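Local structure of protein yesU (Bacillus subtilis, 1OQ1) at residues A[12-15]-A[20-23]; A[135-140]-A[184-189]; A[198-203]-A[213-218]. The protein is of unknown function, but its galectin-like beta-sandwich fold and its place among concanavalin-like proteins are consistent with carbohydrate recognition. All coordinates share one frame; numbering follows the deposited sequence.

Interaction 1: residues A[12-15]-A[20-23]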
ATOM      1  N   TYR A  12       9.050   8.746  10.242  1.00 10.27           N
ATOM      2  CA  TYR A  12       7.933   9.537   9.743  1.00 10.75           C
ATOM      3  C   TYR A  12       6.638   9.106  10.414  1.00  9.86           C
ATOM      4  O   TYR A  12       6.424   7.921  10.673  1.00  9.78           O
ATOM      5  CB  TYR A  12       7.823   9.309   8.230  1.00 11.15           C
ATOM      6  CG  TYR A  12       6.688  10.014   7.527  1.00 11.04           C
ATOM      7  CD1 TYR A  12       6.831  11.322   7.065  1.00 12.20           C
ATOM      8  CD2 TYR A  12       5.479   9.359   7.288  1.00 11.71           C
ATOM      9  CE1 TYR A  12       5.800  11.961   6.376  1.00 12.15           C
ATOM     10  CE2 TYR A  12       4.440   9.990   6.603  1.00 10.70           C
ATOM     11  CZ  TYR A  12       4.610  11.288   6.151  1.00 12.46           C
ATOM     12  OH  TYR A  12       3.591  11.917   5.470  1.00 14.31           O
ATOM     13  N   ARG A  13       5.775  10.073  10.700  1.00  8.96           N
ATOM     14  CA  ARG A  13       4.490   9.778  11.303  1.00  9.80           C
ATOM     15  C   ARG A  13       3.493  10.836  10.851  1.00 10.45           C
ATOM     16  O   ARG A  13       3.730  12.039  11.008  1.00  9.27           O
ATOM     17  CB  ARG A  13       4.597   9.767  12.828  1.00 12.17           C
ATOM     18  CG  ARG A  13       3.283   9.446  13.527  1.00 16.44           C
ATOM     19  CD  ARG A  13       3.444   9.448  15.036  1.00 19.34           C
ATOM     20  NE  ARG A  13       4.086   8.241  15.552  1.00 20.57           N
ATOM     21  CZ  ARG A  13       3.491   7.054  15.638  1.00 21.78           C
ATOM     22  NH1 ARG A  13       2.233   6.904  15.239  1.00 21.64           N
ATOM     23  NH2 ARG A  13       4.147   6.017  16.144  1.00 19.11           N
ATOM     24  N   ASN A  14       2.388  10.376  10.277  1.00  8.63           N
ATOM     25  CA  ASN A  14       1.335  11.257   9.788  1.00  7.96           C
ATOM     26  C   ASN A  14       0.006  10.800  10.389  1.00  8.85           C
ATOM     27  O   ASN A  14      -0.486   9.714  10.083  1.00  7.19           O
ATOM     28  CB  ASN A  14       1.265  11.184   8.263  1.00  9.21           C
ATOM     29  CG  ASN A  14       0.382  12.260   7.668  1.00  9.50           C
ATOM     30  OD1 ASN A  14      -0.646  12.620   8.239  1.00 11.51           O
ATOM     31  ND2 ASN A  14       0.773  12.773   6.506  1.00 10.08           N
ATOM     32  N   PRO A  15      -0.585  11.624  11.267  1.00  9.96           N
ATOM     33  CA  PRO A  15      -1.861  11.295  11.912  1.00  9.83           C
ATOM     34  C   PRO A  15      -3.027  11.147  10.929  1.00  9.39           C
ATOM     35  O   PRO A  15      -3.977  10.403  11.193  1.00  8.43           O
ATOM     36  CB  PRO A  15      -2.077  12.469  12.871  1.00 11.29           C
ATOM     37  CG  PRO A  15      -0.688  12.937  13.166  1.00 12.96           C
ATOM     38  CD  PRO A  15      -0.022  12.866  11.822  1.00 11.49           C
ATOM     39  N   SER A  20      -4.263  19.553   6.147  1.00 13.86           N
ATOM     40  CA  SER A  20      -2.859  19.945   6.187  1.00 14.67           C
ATOM     41  C   SER A  20      -1.920  18.739   6.237  1.00 13.09           C
ATOM     42  O   SER A  20      -0.766  18.833   5.825  1.00 12.90           O
ATOM     43  CB  SER A  20      -2.595  20.857   7.389  1.00 16.58           C
ATOM     44  OG  SER A  20      -2.937  20.211   8.603  1.00 21.25           O
ATOM     45  N   ASP A  21      -2.418  17.608   6.733  1.00 12.18           N
ATOM     46  CA  ASP A  21      -1.596  16.404   6.826  1.00 12.77           C
ATOM     47  C   ASP A  21      -1.233  15.796   5.472  1.00 13.71           C
ATOM     48  O   ASP A  21      -0.218  15.111   5.352  1.00 13.37           O
ATOM     49  CB  ASP A  21      -2.286  15.346   7.694  1.00 12.46           C
ATOM     50  CG  ASP A  21      -2.308  15.726   9.161  1.00 14.15           C
ATOM     51  OD1 ASP A  21      -1.308  16.310   9.624  1.00 14.36           O
ATOM     52  OD2 ASP A  21      -3.309  15.431   9.852  1.00 13.08           O
ATOM     53  N   VAL A  22      -2.055  16.035   4.456  1.00 13.31           N
ATOM     54  CA  VAL A  22      -1.763  15.493   3.134  1.00 13.83           C
ATOM     55  C   VAL A  22      -1.490  16.618   2.144  1.00 17.10           C
ATOM     56  O   VAL A  22      -1.664  16.455   0.937  1.00 14.40           O
ATOM     57  CB  VAL A  22      -2.925  14.628   2.609  1.00 14.01           C
ATOM     58  CG1 VAL A  22      -3.137  13.440   3.534  1.00 12.46           C
ATOM     59  CG2 VAL A  22      -4.193  15.461   2.508  1.00 14.98           C
ATOM     60  N   LYS A  23      -1.042  17.749   2.678  1.00 19.46           N
ATOM     61  CA  LYS A  23      -0.728  18.938   1.890  1.00 25.08           C
ATOM     62  C   LYS A  23       0.014  18.675   0.579  1.00 24.24           C
ATOM     63  O   LYS A  23      -0.458  19.058  -0.492  1.00 26.78           O
ATOM     64  CB  LYS A  23       0.091  19.914   2.741  1.00 28.82           C
ATOM     65  CG  LYS A  23       0.570  21.146   1.990  1.00 34.66           C
ATOM     66  CD  LYS A  23       1.453  22.026   2.863  1.00 39.08           C
ATOM     67  CE  LYS A  23       1.957  23.239   2.092  1.00 42.29           C
ATOM     68  NZ  LYS A  23       2.759  22.851   0.896  1.00 43.58           N
TER
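A chi1 of -169° places the Asn14 carboxamide against Asp21, at the end of strand 5-14, while Asp21, its CG anti to the carbonyl carbon, turns its carboxylate away from its own carbonyl, whose oxygen receives the amide. ND2 of Asn14 donates to O of Asp21 at 2.8 Å, with an N-H...O angle of 159°. The acceptor lies close to the amide plane, but ND2 stands above the carbonyl plane of Asp21. The second direction of the amide nitrogen is taken by OH of Tyr12, 3.1 Å from ND2 of Asn14 and likewise near the amide plane; two bonds thus grip this one buried nitrogen and fix the flip of the amide. On the other side of the carboxamide, OD1 of Asn14 rests against CB of Asp21 at 3.2 Å and accepts from the backbone N of Leu16. The amide and carboxylate planes are 73° apart, and OD2 of Asp21 turns back to the backbone N atoms of Arg17 and Ser18. CD of Pro15 approaches OD1 of Asp21 more loosely, at 4.3 Å. Asn14 thereby bridges a strand end to the 3-10 turn that follows it, closing the start of the connection from one sheet of the beta-sandwich to strand 26-29 of the other.

Interaction 2: residues A[135-140]-A[184-189]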
ATOM      1  N   LEU A 135       0.768 -10.118  -2.934  1.00  5.59           N
ATOM      2  CA  LEU A 135       1.958  -9.270  -3.057  1.00  5.04           C
ATOM      3  C   LEU A 135       2.545  -9.442  -4.454  1.00  5.86           C
ATOM      4  O   LEU A 135       2.836 -10.561  -4.875  1.00  6.27           O
ATOM      5  CB  LEU A 135       3.032  -9.658  -2.035  1.00  4.90           C
ATOM      6  CG  LEU A 135       4.359  -8.894  -2.210  1.00  4.09           C
ATOM      7  CD1 LEU A 135       4.176  -7.437  -1.786  1.00  6.82           C
ATOM      8  CD2 LEU A 135       5.460  -9.550  -1.375  1.00  6.85           C
ATOM      9  N   ARG A 136       2.709  -8.339  -5.176  1.00  6.17           N
ATOM     10  CA  ARG A 136       3.287  -8.397  -6.516  1.00  6.41           C
ATOM     11  C   ARG A 136       4.490  -7.475  -6.619  1.00  5.83           C
ATOM     12  O   ARG A 136       4.631  -6.538  -5.830  1.00  5.20           O
ATOM     13  CB  ARG A 136       2.251  -8.007  -7.577  1.00 10.35           C
ATOM     14  CG  ARG A 136       1.191  -9.079  -7.828  1.00 12.04           C
ATOM     15  CD  ARG A 136       0.316  -8.728  -9.024  1.00 14.69           C
ATOM     16  NE  ARG A 136      -0.810  -9.649  -9.180  1.00 13.57           N
ATOM     17  CZ  ARG A 136      -0.765 -10.812  -9.825  1.00 15.89           C
ATOM     18  NH1 ARG A 136       0.356 -11.226 -10.402  1.00 13.48           N
ATOM     19  NH2 ARG A 136      -1.850 -11.573  -9.883  1.00 13.91           N
ATOM     20  N   LYS A 137       5.355  -7.760  -7.587  1.00  4.77           N
ATOM     21  CA  LYS A 137       6.549  -6.955  -7.824  1.00  4.86           C
ATOM     22  C   LYS A 137       6.556  -6.502  -9.279  1.00  4.90           C
ATOM     23  O   LYS A 137       6.425  -7.320 -10.197  1.00  6.74           O
ATOM     24  CB  LYS A 137       7.814  -7.766  -7.539  1.00  5.95           C
ATOM     25  CG  LYS A 137       9.103  -6.963  -7.694  1.00  6.53           C
ATOM     26  CD  LYS A 137      10.335  -7.852  -7.608  1.00  6.69           C
ATOM     27  CE  LYS A 137      11.620  -7.027  -7.628  1.00  5.94           C
ATOM     28  NZ  LYS A 137      12.829  -7.900  -7.634  1.00  5.20           N
ATOM     29  N   SER A 138       6.699  -5.197  -9.486  1.00  6.03           N
ATOM     30  CA  SER A 138       6.734  -4.625 -10.833  1.00  6.00           C
ATOM     31  C   SER A 138       8.012  -3.791 -10.964  1.00  6.52           C
ATOM     32  O   SER A 138       8.656  -3.515  -9.955  1.00  8.24           O
ATOM     33  CB  SER A 138       5.498  -3.749 -11.059  1.00  7.48           C
ATOM     34  OG  SER A 138       4.322  -4.536 -11.093  1.00  8.72           O
ATOM     35  N   ARG A 139       8.399  -3.390 -12.179  1.00  7.45           N
ATOM     36  CA  ARG A 139       7.694  -3.675 -13.431  1.00  7.71           C
ATOM     37  C   ARG A 139       7.582  -5.170 -13.705  1.00  8.59           C
ATOM     38  O   ARG A 139       8.538  -5.913 -13.505  1.00  9.23           O
ATOM     39  CB  ARG A 139       8.432  -2.997 -14.596  1.00  8.54           C
ATOM     40  CG  ARG A 139       7.678  -3.001 -15.923  1.00 12.60           C
ATOM     41  CD  ARG A 139       8.437  -2.223 -17.003  1.00 17.30           C
ATOM     42  NE  ARG A 139       7.573  -1.843 -18.124  1.00 22.79           N
ATOM     43  CZ  ARG A 139       7.132  -2.678 -19.061  1.00 25.63           C
ATOM     44  NH1 ARG A 139       6.346  -2.228 -20.034  1.00 25.99           N
ATOM     45  NH2 ARG A 139       7.485  -3.960 -19.037  1.00 27.40           N
ATOM     46  N   GLY A 140       6.410  -5.612 -14.152  1.00  8.70           N
ATOM     47  CA  GLY A 140       6.247  -7.023 -14.449  1.00  9.92           C
ATOM     48  C   GLY A 140       5.002  -7.701 -13.913  1.00  8.64           C
ATOM     49  O   GLY A 140       4.678  -8.794 -14.362  1.00  9.38           O
ATOM     50  N   TRP A 184       7.709 -13.001   2.265  1.00  6.41           N
ATOM     51  CA  TRP A 184       8.419 -13.318   1.036  1.00  7.38           C
ATOM     52  C   TRP A 184       9.882 -12.924   1.100  1.00  7.11           C
ATOM     53  O   TRP A 184      10.243 -11.950   1.758  1.00  7.88           O
ATOM     54  CB  TRP A 184       7.744 -12.575  -0.119  1.00  9.15           C
ATOM     55  CG  TRP A 184       8.374 -12.760  -1.463  1.00  9.21           C
ATOM     56  CD1 TRP A 184       8.533 -13.935  -2.140  1.00  9.98           C
ATOM     57  CD2 TRP A 184       8.847 -11.727  -2.335  1.00 12.78           C
ATOM     58  NE1 TRP A 184       9.068 -13.699  -3.381  1.00 12.19           N
ATOM     59  CE2 TRP A 184       9.270 -12.352  -3.528  1.00 11.84           C
ATOM     60  CE3 TRP A 184       8.951 -10.334  -2.224  1.00 14.15           C
ATOM     61  CZ2 TRP A 184       9.785 -11.630  -4.611  1.00 15.74           C
ATOM     62  CZ3 TRP A 184       9.465  -9.615  -3.303  1.00 15.94           C
ATOM     63  CH2 TRP A 184       9.873 -10.266  -4.479  1.00 15.13           C
HETATM   64  N   MSE A 185      10.727 -13.697   0.427  1.00  7.27           N
HETATM   65  CA  MSE A 185      12.152 -13.387   0.376  1.00  6.88           C
HETATM   66  C   MSE A 185      12.567 -13.376  -1.086  1.00  7.79           C
HETATM   67  O   MSE A 185      12.688 -14.431  -1.714  1.00  7.82           O
HETATM   68  CB  MSE A 185      12.982 -14.425   1.140  1.00 10.33           C
HETATM   69  CG  MSE A 185      14.493 -14.171   1.098  1.00 13.58           C
HETATM   70 SE   MSE A 185      15.051 -12.497   1.932  0.95 22.68          SE
HETATM   71  CE  MSE A 185      15.067 -13.075   3.775  1.00 18.85           C
ATOM     72  N   ASP A 186      12.759 -12.175  -1.619  1.00  7.49           N
ATOM     73  CA  ASP A 186      13.169 -11.974  -3.004  1.00  7.59           C
ATOM     74  C   ASP A 186      14.630 -12.401  -3.105  1.00  8.32           C
ATOM     75  O   ASP A 186      15.465 -11.887  -2.365  1.00  9.09           O
ATOM     76  CB  ASP A 186      13.043 -10.489  -3.363  1.00  6.71           C
ATOM     77  CG  ASP A 186      13.249 -10.215  -4.843  1.00  8.67           C
ATOM     78  OD1 ASP A 186      13.655 -11.138  -5.579  1.00  9.61           O
ATOM     79  OD2 ASP A 186      13.004  -9.069  -5.269  1.00  9.92           O
ATOM     80  N   ASP A 187      14.942 -13.331  -4.008  1.00  9.90           N
ATOM     81  CA  ASP A 187      16.325 -13.785  -4.158  1.00 11.28           C
ATOM     82  C   ASP A 187      17.127 -12.855  -5.059  1.00 10.85           C
ATOM     83  O   ASP A 187      18.346 -12.981  -5.159  1.00 10.97           O
ATOM     84  CB  ASP A 187      16.390 -15.219  -4.706  1.00 14.31           C
ATOM     85  CG  ASP A 187      15.728 -15.367  -6.063  1.00 15.30           C
ATOM     86  OD1 ASP A 187      15.639 -14.371  -6.808  1.00 16.74           O
ATOM     87  OD2 ASP A 187      15.307 -16.496  -6.392  1.00 20.29           O
ATOM     88  N   GLY A 188      16.430 -11.931  -5.717  1.00 10.69           N
ATOM     89  CA  GLY A 188      17.087 -10.970  -6.585  1.00 10.95           C
ATOM     90  C   GLY A 188      17.525 -11.476  -7.947  1.00 13.24           C
ATOM     91  O   GLY A 188      18.247 -10.777  -8.661  1.00 13.12           O
ATOM     92  N   SER A 189      17.097 -12.676  -8.316  1.00 14.37           N
ATOM     93  CA  SER A 189      17.471 -13.241  -9.606  1.00 17.42           C
ATOM     94  C   SER A 189      16.310 -13.970 -10.272  1.00 18.45           C
ATOM     95  O   SER A 189      16.511 -14.758 -11.195  1.00 20.80           O
ATOM     96  CB  SER A 189      18.648 -14.204  -9.440  1.00 19.48           C
ATOM     97  OG  SER A 189      18.277 -15.336  -8.672  1.00 20.99           O
TER
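The salt bridge between Lys137 and Asp186 provides the polar link, NZ of Lys137 to OD2 of Asp186 at 2.6 Å, with the ammonium group on the syn lone pair of OD2, the side facing the other carboxylate oxygen. Lys137 reaches it with a fully extended chain, CG lying opposite its backbone N (chi1 -177°), and the two side chains meet at about a right angle. NZ also donates to the carbonyl oxygens of Tyr191 and Pro193, in the loop after strand 179-185, which probably favour the charged ammonium; the ammonium in turn, with the N-H of Gly188, probably favours the carboxylate.

The other oxygen of the same carboxylate shapes the loop itself. OD1 of Asp186 accepts from N of Gly188 at 2.9 Å, well above the carboxylate plane, in an Asx turn; a second Asx turn follows at once, N of Ser189 to OD1 of Asp187 at 2.7 Å. The positive phi of Gly188, 77°, suits glycine. Strands 132-138 and 179-185 belong to the two different sheets of the beta-sandwich, so the contact bridges the layers near one edge.

Apolar packing lies beside the salt bridge. CD2 of Leu135 sits obliquely against the indole of Trp184, 3.7 Å from CE3, while CD of Lys137 lies at the ring's edge, 4.0 Å from CH2 of Trp184. Leu115, Ala144 and Ala145 of the neighbouring strands and Val172 of strand 171-176 also pack on Trp184. A polar backbone group, N of Asp186, stands over the centre of one indole face of Trp184, 3.9 Å above the plane.

Interaction 3: residues A[198-203]-A[213-218]. With ACY (acetic acid), chain E.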
ATOM      1  N   GLY A 198      12.213   4.060  -1.757  1.00  8.92           N
ATOM      2  CA  GLY A 198      11.165   4.555  -2.634  1.00  8.69           C
ATOM      3  C   GLY A 198       9.960   5.158  -1.940  1.00  7.93           C
ATOM      4  O   GLY A 198       9.918   5.268  -0.714  1.00  8.34           O
ATOM      5  N   LYS A 199       8.964   5.545  -2.728  1.00  8.71           N
ATOM      6  CA  LYS A 199       7.758   6.148  -2.182  1.00  8.03           C
ATOM      7  C   LYS A 199       6.745   5.084  -1.771  1.00  7.58           C
ATOM      8  O   LYS A 199       6.804   3.940  -2.226  1.00  7.04           O
ATOM      9  CB  LYS A 199       7.088   7.053  -3.218  1.00  8.58           C
ATOM     10  CG  LYS A 199       8.009   8.002  -3.964  1.00 11.67           C
ATOM     11  CD  LYS A 199       8.570   9.097  -3.085  1.00 10.53           C
ATOM     12  CE  LYS A 199       9.306  10.134  -3.941  1.00 13.24           C
ATOM     13  NZ  LYS A 199       9.977  11.176  -3.114  1.00 11.91           N
ATOM     14  N   ILE A 200       5.813   5.490  -0.915  1.00  7.22           N
ATOM     15  CA  ILE A 200       4.731   4.626  -0.458  1.00  6.63           C
ATOM     16  C   ILE A 200       3.431   5.290  -0.914  1.00  6.67           C
ATOM     17  O   ILE A 200       3.266   6.505  -0.774  1.00  7.73           O
ATOM     18  CB  ILE A 200       4.718   4.489   1.074  1.00  7.00           C
ATOM     19  CG1 ILE A 200       5.954   3.705   1.524  1.00  7.32           C
ATOM     20  CG2 ILE A 200       3.428   3.797   1.522  1.00  5.48           C
ATOM     21  CD1 ILE A 200       6.113   3.607   3.015  1.00  7.68           C
ATOM     22  N   GLY A 201       2.520   4.497  -1.466  1.00  6.57           N
ATOM     23  CA  GLY A 201       1.263   5.043  -1.946  1.00  6.98           C
ATOM     24  C   GLY A 201       0.058   4.191  -1.597  1.00  7.05           C
ATOM     25  O   GLY A 201       0.173   2.981  -1.386  1.00  7.46           O
ATOM     26  N   PHE A 202      -1.105   4.834  -1.557  1.00  7.26           N
ATOM     27  CA  PHE A 202      -2.358   4.174  -1.227  1.00  6.24           C
ATOM     28  C   PHE A 202      -3.282   4.113  -2.432  1.00  7.71           C
ATOM     29  O   PHE A 202      -3.739   5.147  -2.921  1.00  7.72           O
ATOM     30  CB  PHE A 202      -3.053   4.937  -0.096  1.00  5.98           C
ATOM     31  CG  PHE A 202      -2.325   4.867   1.212  1.00  6.58           C
ATOM     32  CD1 PHE A 202      -2.716   3.958   2.193  1.00  7.95           C
ATOM     33  CD2 PHE A 202      -1.214   5.672   1.446  1.00  8.40           C
ATOM     34  CE1 PHE A 202      -2.011   3.850   3.387  1.00  8.19           C
ATOM     35  CE2 PHE A 202      -0.501   5.572   2.642  1.00  8.49           C
ATOM     36  CZ  PHE A 202      -0.901   4.659   3.612  1.00  8.12           C
ATOM     37  N   ARG A 203      -3.557   2.903  -2.910  1.00  6.70           N
ATOM     38  CA  ARG A 203      -4.447   2.740  -4.053  1.00  7.16           C
ATOM     39  C   ARG A 203      -5.796   2.164  -3.662  1.00  6.45           C
ATOM     40  O   ARG A 203      -5.911   1.395  -2.710  1.00  8.09           O
ATOM     41  CB  ARG A 203      -3.818   1.823  -5.109  1.00  8.66           C
ATOM     42  CG  ARG A 203      -4.781   1.422  -6.239  1.00  9.68           C
ATOM     43  CD  ARG A 203      -4.071   0.579  -7.291  1.00 10.75           C
ATOM     44  NE  ARG A 203      -4.899   0.260  -8.455  1.00 10.69           N
ATOM     45  CZ  ARG A 203      -5.360   1.166  -9.316  1.00 10.57           C
ATOM     46  NH1 ARG A 203      -5.087   2.449  -9.140  1.00 10.45           N
ATOM     47  NH2 ARG A 203      -6.064   0.786 -10.374  1.00 10.57           N
ATOM     48  N   ARG A 213      -5.786   6.114   9.246  1.00  8.87           N
ATOM     49  CA  ARG A 213      -5.280   6.923  10.351  1.00 10.15           C
ATOM     50  C   ARG A 213      -3.889   6.477  10.792  1.00  8.60           C
ATOM     51  O   ARG A 213      -3.484   5.346  10.542  1.00  9.15           O
ATOM     52  CB  ARG A 213      -6.220   6.808  11.549  1.00 14.88           C
ATOM     53  CG  ARG A 213      -7.358   7.797  11.581  1.00 21.23           C
ATOM     54  CD  ARG A 213      -7.015   8.937  12.512  1.00 28.84           C
ATOM     55  NE  ARG A 213      -8.193   9.432  13.214  1.00 34.69           N
ATOM     56  CZ  ARG A 213      -8.146  10.214  14.287  1.00 37.31           C
ATOM     57  NH1 ARG A 213      -6.972  10.587  14.782  1.00 38.91           N
ATOM     58  NH2 ARG A 213      -9.271  10.621  14.864  1.00 38.67           N
ATOM     59  N   ASP A 214      -3.175   7.384  11.449  1.00  8.84           N
ATOM     60  CA  ASP A 214      -1.842   7.129  11.999  1.00 10.20           C
ATOM     61  C   ASP A 214      -0.885   6.311  11.142  1.00  9.48           C
ATOM     62  O   ASP A 214      -0.510   5.193  11.505  1.00  9.92           O
ATOM     63  CB  ASP A 214      -1.972   6.465  13.375  1.00 14.10           C
ATOM     64  CG  ASP A 214      -2.857   7.257  14.325  1.00 18.35           C
ATOM     65  OD1 ASP A 214      -2.858   8.503  14.243  1.00 20.46           O
ATOM     66  OD2 ASP A 214      -3.543   6.631  15.161  1.00 19.71           O
ATOM     67  N   PHE A 215      -0.486   6.888  10.017  1.00  8.53           N
ATOM     68  CA  PHE A 215       0.444   6.266   9.085  1.00  9.56           C
ATOM     69  C   PHE A 215       1.864   6.570   9.577  1.00  9.79           C
ATOM     70  O   PHE A 215       2.256   7.734   9.681  1.00 10.93           O
ATOM     71  CB  PHE A 215       0.197   6.852   7.692  1.00  9.75           C
ATOM     72  CG  PHE A 215       1.258   6.530   6.678  1.00  9.99           C
ATOM     73  CD1 PHE A 215       1.741   5.234   6.531  1.00 11.28           C
ATOM     74  CD2 PHE A 215       1.738   7.525   5.832  1.00 11.79           C
ATOM     75  CE1 PHE A 215       2.687   4.931   5.556  1.00 12.23           C
ATOM     76  CE2 PHE A 215       2.685   7.236   4.850  1.00 13.99           C
ATOM     77  CZ  PHE A 215       3.162   5.932   4.713  1.00 13.50           C
ATOM     78  N   ALA A 216       2.631   5.530   9.886  1.00  7.26           N
ATOM     79  CA  ALA A 216       3.989   5.738  10.389  1.00  5.99           C
ATOM     80  C   ALA A 216       5.012   4.798   9.772  1.00  5.90           C
ATOM     81  O   ALA A 216       4.670   3.708   9.317  1.00  6.50           O
ATOM     82  CB  ALA A 216       4.000   5.586  11.902  1.00  5.96           C
ATOM     83  N   VAL A 217       6.267   5.240   9.767  1.00  6.78           N
ATOM     84  CA  VAL A 217       7.377   4.455   9.238  1.00  6.69           C
ATOM     85  C   VAL A 217       8.514   4.471  10.263  1.00  8.63           C
ATOM     86  O   VAL A 217       8.994   5.536  10.653  1.00  9.52           O
ATOM     87  CB  VAL A 217       7.906   5.042   7.898  1.00  9.14           C
ATOM     88  CG1 VAL A 217       9.022   4.164   7.346  1.00  9.49           C
ATOM     89  CG2 VAL A 217       6.778   5.150   6.889  1.00  7.44           C
ATOM     90  N   HIS A 218       8.928   3.289  10.704  1.00  7.60           N
ATOM     91  CA  HIS A 218      10.017   3.157  11.669  1.00  7.94           C
ATOM     92  C   HIS A 218      11.143   2.341  11.046  1.00  8.78           C
ATOM     93  O   HIS A 218      10.932   1.612  10.076  1.00  7.54           O
ATOM     94  CB  HIS A 218       9.539   2.429  12.934  1.00  8.81           C
ATOM     95  CG  HIS A 218       8.592   3.222  13.782  1.00  9.33           C
ATOM     96  ND1 HIS A 218       8.985   3.866  14.938  1.00 11.35           N
ATOM     97  CD2 HIS A 218       7.265   3.460  13.653  1.00  7.81           C
ATOM     98  CE1 HIS A 218       7.939   4.463  15.484  1.00  7.61           C
ATOM     99  NE2 HIS A 218       6.885   4.233  14.724  1.00 11.59           N
TER
HETATM  100  C   ACY E1001      -6.428  -2.565 -10.166  1.00 20.01           C
HETATM  101  O   ACY E1001      -5.814  -2.504  -9.008  1.00 17.95           O
HETATM  102  OXT ACY E1001      -6.853  -1.590 -10.877  1.00 20.73           O
HETATM  103  CH3 ACY E1001      -6.637  -3.981 -10.676  1.00 22.07           C
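Phe202 drives the edge of its ring into one face of Phe215, its CZ 3.9 Å above that ring's plane and offset toward the rim. The ring centroids are 5.2 Å apart and the planes stand at 88°, an edge-to-face (T-shaped) pair. CZ of Phe202 is closest to CD1 of Phe215, 4.0 Å away, and CD1 lies in the plane of the Phe202 ring. A chi1 of 168° sends the Phe215 ring inward from strand 213-218, opposite its own backbone N, and its rotation about CB-CG turns one face to the phenyl edge.

Ile200, one inward-facing position before Phe202, packs on the far end of the Phe215 ring: CG2 of Ile200 touches CZ of Phe215 at 3.8 Å from an oblique direction. Its other branch also lies near CZ of Phe215, and CD1 of Ile200 meets CG2 of Val217 at 4.2 Å. All four residues are buried, and the packing between them is purely apolar.

On the other side of strand 199-203, Arg203 extends away from this core and clasps an acetate, probably from the crystallisation liquor. NE of Arg203 donates to O of the acetate and NH2 donates to OXT at 2.6 Å; both bonds are nearly straight, so the anion lies at the edge of the guanidinium in a two-pronged bond. NH1 of Arg203 donates to the carbonyl oxygen of Gly102.

The two segments run at 153° with axes 11.0 Å apart, as expected for facing layers of a beta-sandwich. Leu80 of strand 76-86 joins Ile200 and Phe202 from one sheet, while Val65 and Trp67 of strand 63-73 flank the same cluster from the other.

Overall arrangement
From the N terminus, interaction 1 comes first and closes the four-residue turn at the start of the connection from strand 5-14 to strand 26-29 of the other sheet. Interaction 2 then spans 43 intervening residues, joining strand 132-138 to the end of strand 179-185 and the loop after it. Interaction 3 joins strand 199-205 to strand 209-222 across nine residues, where the chain passes from one sheet to the other. The three occur in series, with neither nesting nor crossing. Interactions 2 and 3 both bridge the two sheets, their centres about 20 Å apart. Interactions 1 and 3 touch because strands 5-14 and 209-222 are neighbours: N of Asn14 lies 2.7 Å from O of Phe215. Interactions 1 and 2 lie on opposite sides of the chain's centre.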